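Local coordinates for high potential iron-sulfur protein (Rhodothermus marinus, PDB 3H31) that probably carries electrons in the aerobic respiratory chain, its soluble part holding one [4Fe-4S] cluster bound by four cysteines, at residues A[20-25]-A[53-58]. Numbering follows the deposited sequence. Where two conformers were deposited one is given.
With SF4 (iron/sulfur cluster), chain B.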
# COMPACT_ATOMS: atom_id res chain seq x y z
N GLU A 20 -6.34 -6.50 5.13
CA GLU A 20 -7.70 -6.04 5.50
C GLU A 20 -7.75 -5.50 6.91
O GLU A 20 -8.45 -4.51 7.18
CB GLU A 20 -8.66 -7.20 5.35
CG GLU A 20 -8.82 -7.60 3.91
CD GLU A 20 -9.85 -8.69 3.80
OE1 GLU A 20 -10.32 -9.32 4.76
OE2 GLU A 20 -10.18 -8.97 2.62
N SER A 21 -7.07 -6.13 7.84
CA SER A 21 -7.00 -5.72 9.23
C SER A 21 -6.60 -4.27 9.35
O SER A 21 -7.12 -3.49 10.16
CB SER A 21 -6.04 -6.63 9.99
OG SER A 21 -5.70 -6.14 11.26
N LEU A 22 -5.58 -3.90 8.57
CA LEU A 22 -5.02 -2.57 8.53
C LEU A 22 -5.74 -1.63 7.59
O LEU A 22 -5.33 -0.48 7.39
CB LEU A 22 -3.52 -2.65 8.25
CG LEU A 22 -2.73 -3.44 9.30
CD1 LEU A 22 -1.25 -3.51 8.89
CD2 LEU A 22 -2.88 -2.85 10.71
N GLN A 23 -6.84 -2.08 7.01
CA GLN A 23 -7.66 -1.27 6.14
C GLN A 23 -6.87 -0.72 4.96
O GLN A 23 -6.98 0.43 4.57
CB GLN A 23 -8.40 -0.13 6.91
CG GLN A 23 -9.26 -0.69 8.04
CD GLN A 23 -9.84 0.52 8.75
OE1 GLN A 23 -9.46 0.73 9.92
NE2 GLN A 23 -10.74 1.23 8.11
N TYR A 24 -6.06 -1.56 4.32
CA TYR A 24 -5.34 -1.11 3.14
C TYR A 24 -6.36 -0.62 2.08
O TYR A 24 -7.31 -1.35 1.78
CB TYR A 24 -4.39 -2.25 2.56
CG TYR A 24 -3.87 -1.67 1.23
CD1 TYR A 24 -2.86 -0.70 1.24
CD2 TYR A 24 -4.47 -1.99 0.01
CE1 TYR A 24 -2.44 -0.12 0.06
CE2 TYR A 24 -4.09 -1.35 -1.13
CZ TYR A 24 -3.08 -0.45 -1.15
OH TYR A 24 -2.72 0.20 -2.27
N THR A 25 -6.04 0.53 1.49
CA THR A 25 -6.82 1.06 0.39
C THR A 25 -5.87 1.66 -0.62
O THR A 25 -4.83 2.23 -0.26
CB THR A 25 -7.81 2.12 0.88
OG1 THR A 25 -8.56 2.67 -0.20
CG2 THR A 25 -7.14 3.30 1.64
N CYS A 53 5.40 -2.76 0.26
CA CYS A 53 5.41 -2.32 1.64
C CYS A 53 6.18 -3.34 2.47
O CYS A 53 6.11 -4.55 2.22
CB CYS A 53 3.96 -2.20 2.14
SG CYS A 53 3.81 -1.80 3.90
N GLN A 54 6.92 -2.84 3.44
CA GLN A 54 7.68 -3.69 4.34
C GLN A 54 6.78 -4.42 5.33
O GLN A 54 7.22 -5.40 5.95
CB GLN A 54 8.61 -2.88 5.23
CG GLN A 54 9.86 -2.37 4.60
CD GLN A 54 10.80 -1.98 5.73
OE1 GLN A 54 11.00 -2.50 6.86
NE2 GLN A 54 11.61 -0.95 5.59
N LEU A 55 5.57 -3.94 5.53
CA LEU A 55 4.63 -4.45 6.52
C LEU A 55 3.57 -5.36 5.93
O LEU A 55 3.33 -6.45 6.41
CB LEU A 55 3.98 -3.26 7.25
CG LEU A 55 3.38 -3.60 8.60
CD1 LEU A 55 4.49 -3.84 9.64
CD2 LEU A 55 2.50 -2.46 9.07
N ILE A 56 2.90 -4.93 4.89
CA ILE A 56 1.92 -5.86 4.32
C ILE A 56 2.32 -6.18 2.90
O ILE A 56 3.06 -5.49 2.19
CB ILE A 56 0.53 -5.23 4.36
CG1 ILE A 56 0.47 -3.99 3.51
CG2 ILE A 56 0.14 -4.93 5.78
CD1 ILE A 56 -0.91 -3.35 3.43
N LYS A 57 1.93 -7.39 2.54
CA LYS A 57 2.36 -8.04 1.33
C LYS A 57 1.43 -7.63 0.20
O LYS A 57 0.35 -7.11 0.38
CB LYS A 57 2.31 -9.56 1.51
CG LYS A 57 3.28 -10.06 2.52
CD LYS A 57 4.64 -10.10 1.92
CE LYS A 57 5.72 -10.56 2.89
NZ LYS A 57 6.97 -10.88 2.12
N GLY A 58 1.94 -7.90 -1.03
CA GLY A 58 1.17 -7.66 -2.25
C GLY A 58 1.44 -6.29 -2.83
O GLY A 58 2.31 -5.51 -2.37
FE1 SF4 B . 2.56 0.07 3.97
FE2 SF4 B . 1.09 2.10 2.88
FE3 SF4 B . 0.47 1.09 5.33
FE4 SF4 B . 2.76 2.52 5.04
S1 SF4 B . 0.58 3.30 4.80
S2 SF4 B . 2.54 0.64 6.21
S3 SF4 B . 3.38 1.87 2.91
S4 SF4 B . 0.36 0.02 3.27
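CD1 of I56 touches both Y24 and the [4Fe-4S] cluster, and the two branches of I56, in the conformer described here, one of two modelled, divide the contact. The longer branch carries CD1 to 3.8 Å from CB of Y24 and to 3.6 Å from S4 of the cluster; the side chains of I56 and Y24 cross at about a right angle. CG anti to the backbone N (chi1 172°) carries the Y24 ring out beside the cluster, where it presents its edge to the same sulfide, CD1 3.9 Å from S4. The other branch of I56, CG2, packs 3.7 Å from CD1 of L22, the two side chains running past each other in opposite directions. Residues 20-25 and 53-58 thus meet through carbon alone, without a hydrogen bond between them. C53 SG binds iron FE1 at 2.3 Å and also accepts two backbone N-H groups of its own loop, from L55 N (3.2 Å) and, nearly straight at 168°, from I56 N; such N-H···S bonds probably help set the cluster's potential. Beyond buried I56 the packing thins: the same L22 methyl touches CD2 of L55 at 3.9 Å, and both leucines are partly open to solvent. Residues 20-21 end helix 13-21, and the chain leaves it through a Schellman motif at Q23, one of its two bonds back being Q23 N to E20 O. Past that turn Y24 drops toward the cluster, its hydroxyl hydrogen-bonded to D26 and H61 N. The facing loop leaves strand 52-53, antiparallel to 41-42, and lays I56 against M18 and R19 of helix 13-21.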